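Local coordinates for Sf11-rnase (Nicotiana alata, PDB 1IOO), which cleaves RNA as a secreted stylar ribonuclease of the T2 family, associated with gametophytic self-incompatibility, at residues A[140-152]-A[166-180]. Residues are numbered along the deposited sequence; the frame is centred on the assembly and turned at random.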
loop_
_atom_site.group_PDB
_atom_site.type_symbol
_atom_site.label_atom_id
_atom_site.label_comp_id
_atom_site.label_asym_id
_atom_site.label_seq_id
_atom_site.Cartn_x
_atom_site.Cartn_y
_atom_site.Cartn_z
ATOM N N ALA A 140 -17.117 -2.453 0.574
ATOM C CA ALA A 140 -16.536 -3.782 0.447
ATOM C C ALA A 140 -15.254 -3.913 1.272
ATOM O O ALA A 140 -15.072 -4.882 2.009
ATOM C CB ALA A 140 -16.258 -4.086 -1.022
ATOM N N ILE A 141 -14.369 -2.930 1.155
ATOM C CA ILE A 141 -13.108 -2.970 1.886
ATOM C C ILE A 141 -13.324 -2.852 3.395
ATOM O O ILE A 141 -12.653 -3.522 4.175
ATOM C CB ILE A 141 -12.160 -1.848 1.396
ATOM C CG1 ILE A 141 -11.861 -2.039 -0.099
ATOM C CG2 ILE A 141 -10.869 -1.849 2.204
ATOM C CD1 ILE A 141 -11.217 -3.386 -0.457
ATOM N N LYS A 142 -14.277 -2.025 3.809
ATOM C CA LYS A 142 -14.510 -1.832 5.236
ATOM C C LYS A 142 -14.950 -3.121 5.925
ATOM O O LYS A 142 -14.837 -3.243 7.146
ATOM C CB LYS A 142 -15.532 -0.722 5.486
ATOM C CG LYS A 142 -15.545 -0.258 6.940
ATOM C CD LYS A 142 -16.411 0.971 7.129
ATOM C CE LYS A 142 -16.390 1.432 8.582
ATOM N NZ LYS A 142 -17.215 2.658 8.738
ATOM N N THR A 143 -15.449 -4.085 5.161
ATOM C CA THR A 143 -15.864 -5.347 5.771
ATOM C C THR A 143 -14.677 -6.082 6.378
ATOM O O THR A 143 -14.848 -6.920 7.267
ATOM C CB THR A 143 -16.582 -6.304 4.785
ATOM O OG1 THR A 143 -15.695 -6.688 3.726
ATOM C CG2 THR A 143 -17.825 -5.641 4.221
ATOM N N VAL A 144 -13.472 -5.766 5.907
ATOM C CA VAL A 144 -12.272 -6.408 6.432
ATOM C C VAL A 144 -11.378 -5.413 7.171
ATOM O O VAL A 144 -10.618 -5.799 8.062
ATOM C CB VAL A 144 -11.458 -7.123 5.321
ATOM C CG1 VAL A 144 -12.271 -8.273 4.743
ATOM C CG2 VAL A 144 -11.066 -6.144 4.233
ATOM N N SER A 145 -11.457 -4.135 6.810
ATOM C CA SER A 145 -10.654 -3.129 7.502
ATOM C C SER A 145 -11.299 -2.743 8.834
ATOM O O SER A 145 -10.627 -2.224 9.728
ATOM C CB SER A 145 -10.441 -1.882 6.627
ATOM O OG SER A 145 -11.646 -1.178 6.392
ATOM N N GLN A 146 -12.595 -3.033 8.962
ATOM C CA GLN A 146 -13.373 -2.731 10.178
ATOM C C GLN A 146 -13.568 -1.237 10.334
ATOM O O GLN A 146 -14.696 -0.744 10.416
ATOM C CB GLN A 146 -12.694 -3.324 11.419
ATOM C CG GLN A 146 -12.764 -4.842 11.458
ATOM C CD GLN A 146 -12.190 -5.448 12.725
ATOM O OE1 GLN A 146 -12.138 -4.807 13.778
ATOM N NE2 GLN A 146 -11.778 -6.707 12.633
ATOM N N GLU A 147 -12.458 -0.514 10.415
ATOM C CA GLU A 147 -12.515 0.925 10.454
ATOM C C GLU A 147 -12.406 1.463 9.033
ATOM O O GLU A 147 -12.083 0.713 8.111
ATOM C CB GLU A 147 -11.407 1.486 11.351
ATOM C CG GLU A 147 -11.497 0.999 12.809
ATOM C CD GLU A 147 -12.824 1.337 13.493
ATOM O OE1 GLU A 147 -13.344 0.467 14.229
ATOM O OE2 GLU A 147 -13.340 2.466 13.314
ATOM N N ASN A 148 -12.672 2.749 8.851
ATOM C CA ASN A 148 -12.658 3.338 7.515
ATOM C C ASN A 148 -11.321 3.180 6.808
ATOM O O ASN A 148 -10.274 3.556 7.336
ATOM C CB ASN A 148 -12.990 4.828 7.567
ATOM C CG ASN A 148 -14.436 5.089 7.901
ATOM O OD1 ASN A 148 -15.266 4.185 7.841
ATOM N ND2 ASN A 148 -14.753 6.333 8.242
ATOM N N PRO A 149 -11.348 2.612 5.594
ATOM C CA PRO A 149 -10.132 2.435 4.806
ATOM C C PRO A 149 -9.995 3.693 3.962
ATOM O O PRO A 149 -10.895 4.532 3.963
ATOM C CB PRO A 149 -10.465 1.233 3.940
ATOM C CG PRO A 149 -11.933 1.491 3.612
ATOM C CD PRO A 149 -12.493 1.920 4.965
ATOM N N ASP A 150 -8.874 3.854 3.270
ATOM C CA ASP A 150 -8.731 4.993 2.379
ATOM C C ASP A 150 -8.611 4.523 0.946
ATOM O O ASP A 150 -7.625 3.894 0.569
ATOM C CB ASP A 150 -7.530 5.877 2.742
ATOM C CG ASP A 150 -7.517 7.196 1.958
ATOM O OD1 ASP A 150 -8.611 7.734 1.678
ATOM O OD2 ASP A 150 -6.422 7.705 1.632
ATOM N N ILE A 151 -9.655 4.775 0.163
ATOM C CA ILE A 151 -9.656 4.409 -1.245
ATOM C C ILE A 151 -9.017 5.526 -2.060
ATOM O O ILE A 151 -9.539 6.637 -2.111
ATOM C CB ILE A 151 -11.093 4.164 -1.739
ATOM C CG1 ILE A 151 -11.814 3.186 -0.799
ATOM C CG2 ILE A 151 -11.072 3.637 -3.164
ATOM C CD1 ILE A 151 -11.066 1.890 -0.554
ATOM N N LYS A 152 -7.875 5.235 -2.673
ATOM C CA LYS A 152 -7.136 6.247 -3.421
ATOM C C LYS A 152 -7.286 6.061 -4.920
ATOM O O LYS A 152 -7.101 4.965 -5.444
ATOM C CB LYS A 152 -5.661 6.190 -3.015
ATOM C CG LYS A 152 -5.455 6.312 -1.508
ATOM C CD LYS A 152 -3.993 6.193 -1.131
ATOM C CE LYS A 152 -3.807 6.256 0.377
ATOM N NZ LYS A 152 -2.363 6.216 0.728
ATOM N N ILE A 166 -5.078 1.233 -2.028
ATOM C CA ILE A 166 -5.987 1.125 -0.906
ATOM C C ILE A 166 -5.211 1.186 0.389
ATOM O O ILE A 166 -4.242 0.453 0.573
ATOM C CB ILE A 166 -6.788 -0.189 -0.925
ATOM C CG1 ILE A 166 -7.693 -0.218 -2.154
ATOM C CG2 ILE A 166 -7.630 -0.307 0.350
ATOM C CD1 ILE A 166 -8.433 -1.530 -2.329
ATOM N N GLY A 167 -5.620 2.087 1.275
ATOM C CA GLY A 167 -4.948 2.199 2.550
ATOM C C GLY A 167 -5.802 1.640 3.668
ATOM O O GLY A 167 -7.018 1.832 3.709
ATOM N N ILE A 168 -5.148 0.890 4.548
ATOM C CA ILE A 168 -5.780 0.322 5.731
ATOM C C ILE A 168 -4.956 0.712 6.947
ATOM O O ILE A 168 -3.748 0.485 6.976
ATOM C CB ILE A 168 -5.911 -1.219 5.601
ATOM C CG1 ILE A 168 -6.818 -1.548 4.407
ATOM C CG2 ILE A 168 -6.493 -1.813 6.876
ATOM C CD1 ILE A 168 -6.978 -3.034 4.117
ATOM N N CYS A 169 -5.604 1.314 7.938
ATOM C CA CYS A 169 -4.890 1.845 9.093
ATOM C C CYS A 169 -5.006 0.969 10.328
ATOM O O CYS A 169 -5.998 0.273 10.542
ATOM C CB CYS A 169 -5.371 3.280 9.353
ATOM S SG CYS A 169 -4.955 4.283 7.890
ATOM N N PHE A 170 -3.950 1.020 11.132
ATOM C CA PHE A 170 -3.841 0.253 12.366
ATOM C C PHE A 170 -3.289 1.121 13.479
ATOM O O PHE A 170 -2.724 2.185 13.227
ATOM C CB PHE A 170 -2.845 -0.902 12.196
ATOM C CG PHE A 170 -3.193 -1.873 11.109
ATOM C CD1 PHE A 170 -2.918 -1.588 9.777
ATOM C CD2 PHE A 170 -3.799 -3.084 11.426
ATOM C CE1 PHE A 170 -3.246 -2.506 8.771
ATOM C CE2 PHE A 170 -4.130 -4.003 10.432
ATOM C CZ PHE A 170 -3.853 -3.712 9.105
ATOM N N THR A 171 -3.452 0.672 14.716
ATOM C CA THR A 171 -2.852 1.388 15.822
ATOM C C THR A 171 -1.332 1.255 15.727
ATOM O O THR A 171 -0.835 0.354 15.054
ATOM C CB THR A 171 -3.344 0.832 17.168
ATOM O OG1 THR A 171 -3.195 -0.593 17.183
ATOM C CG2 THR A 171 -4.808 1.199 17.382
ATOM N N PRO A 172 -0.575 2.155 16.372
ATOM C CA PRO A 172 0.891 2.105 16.324
ATOM C C PRO A 172 1.503 0.728 16.604
ATOM O O PRO A 172 2.516 0.362 16.004
ATOM C CB PRO A 172 1.296 3.162 17.343
ATOM C CG PRO A 172 0.232 4.205 17.140
ATOM C CD PRO A 172 -1.031 3.356 17.097
ATOM N N ASN A 173 0.889 -0.032 17.508
ATOM C CA ASN A 173 1.390 -1.363 17.851
ATOM C C ASN A 173 0.877 -2.427 16.877
ATOM O O ASN A 173 1.238 -3.602 16.977
ATOM C CB ASN A 173 1.002 -1.728 19.294
ATOM C CG ASN A 173 -0.483 -1.587 19.552
ATOM O OD1 ASN A 173 -1.252 -1.288 18.641
ATOM N ND2 ASN A 173 -0.895 -1.803 20.797
ATOM N N ALA A 174 0.029 -2.005 15.940
ATOM C CA ALA A 174 -0.527 -2.887 14.909
ATOM C C ALA A 174 -1.382 -4.008 15.502
ATOM O O ALA A 174 -1.593 -5.036 14.861
ATOM C CB ALA A 174 0.597 -3.483 14.068
ATOM N N ASP A 175 -1.902 -3.796 16.706
ATOM C CA ASP A 175 -2.713 -4.816 17.365
ATOM C C ASP A 175 -4.207 -4.578 17.144
ATOM O O ASP A 175 -5.026 -5.474 17.367
ATOM C CB ASP A 175 -2.407 -4.831 18.864
ATOM C CG ASP A 175 -3.005 -3.645 19.589
ATOM O OD1 ASP A 175 -3.119 -2.571 18.968
ATOM O OD2 ASP A 175 -3.354 -3.782 20.780
ATOM N N SER A 176 -4.556 -3.372 16.704
ATOM C CA SER A 176 -5.958 -3.024 16.471
ATOM C C SER A 176 -6.123 -2.177 15.212
ATOM O O SER A 176 -5.156 -1.621 14.689
ATOM C CB SER A 176 -6.515 -2.242 17.662
ATOM O OG SER A 176 -6.345 -2.954 18.874
ATOM N N MET A 177 -7.360 -2.076 14.735
ATOM C CA MET A 177 -7.656 -1.278 13.554
ATOM C C MET A 177 -7.806 0.197 13.917
ATOM O O MET A 177 -8.025 0.547 15.079
ATOM C CB MET A 177 -8.939 -1.772 12.883
ATOM C CG MET A 177 -8.870 -3.217 12.431
ATOM S SD MET A 177 -7.465 -3.495 11.334
ATOM C CE MET A 177 -8.032 -4.885 10.405
ATOM N N PHE A 178 -7.677 1.059 12.914
ATOM C CA PHE A 178 -7.791 2.499 13.113
ATOM C C PHE A 178 -8.371 3.162 11.871
ATOM O O PHE A 178 -8.137 2.707 10.750
ATOM C CB PHE A 178 -6.415 3.101 13.424
ATOM C CG PHE A 178 -6.476 4.438 14.114
ATOM C CD1 PHE A 178 -6.824 4.523 15.461
ATOM C CD2 PHE A 178 -6.192 5.610 13.418
ATOM C CE1 PHE A 178 -6.890 5.757 16.108
ATOM C CE2 PHE A 178 -6.255 6.854 14.055
ATOM C CZ PHE A 178 -6.604 6.925 15.404
ATOM N N ARG A 179 -9.129 4.234 12.072
ATOM C CA ARG A 179 -9.761 4.951 10.969
ATOM C C ARG A 179 -8.738 5.747 10.166
ATOM O O ARG A 179 -8.041 6.607 10.703
ATOM C CB ARG A 179 -10.841 5.903 11.507
ATOM C CG ARG A 179 -11.777 6.465 10.440
ATOM C CD ARG A 179 -12.770 7.487 10.992
ATOM N NE ARG A 179 -12.133 8.740 11.392
ATOM C CZ ARG A 179 -11.931 9.112 12.653
ATOM N NH1 ARG A 179 -12.319 8.328 13.649
ATOM N NH2 ARG A 179 -11.339 10.268 12.920
ATOM N N CYS A 180 -8.651 5.456 8.873
ATOM C CA CYS A 180 -7.729 6.170 8.005
ATOM C C CYS A 180 -8.284 7.526 7.604
ATOM O O CYS A 180 -9.486 7.668 7.375
ATOM C CB CYS A 180 -7.537 5.440 6.688
ATOM S SG CYS A 180 -6.509 3.956 6.616
HETATM O O HOH W 1 -8.714 -0.344 9.896
HETATM O O HOH W 2 -8.462 1.316 7.817
#
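Asp150 and Gly167 form an antiparallel hydrogen-bonded pair, Asp150 N to Gly167 O and Gly167 N to Asp150 O both 2.8 Å, so strands 150-152 and 166-170 run side by side with their axes 4.8 Å apart. A third backbone bond, Cys180 N to Asn148 O at 2.9 Å, ties in the chain just past Met177 and Phe178. Helix 140-145 lies over one face of the hairpin: Ile141 meets Ile166 tip to tip, CD1 to CD1 3.8 Å, and Ser145 CB rests on Ile168 CG2. Ile151, from the neighbouring strand, lies beside Ile166 on the face that also meets Ile141. Where the helix ends, chi1 of Met177 (-60°) turns its CG away from its own carbonyl carbon, 3.4 Å from Ser145 O, and the bend at chi2 brings the methyl CE near Val144 O. Asn148 runs beside Arg179, Asn148 CB to Arg179 CG 3.5 Å, with the amide and guanidinium planes 76° apart. Asn148 OD1 accepts from Lys142 NZ at 2.6 Å. With alanine in place of Asn148, Lys142 is likely to lose this acceptor, and Arg179 CG and CD the amide lying against them. Water 2 accepts from Cys169 N and sits 2.9 Å from Asn148 O. The chemistry is thus divided: aliphatic packing seats the helix on the sheet of this T2 fold, backbone bonds fix 148-150 to strand 166-170 and Cys180, and the Cys169-Cys180 disulfide joins that strand to the returning chain.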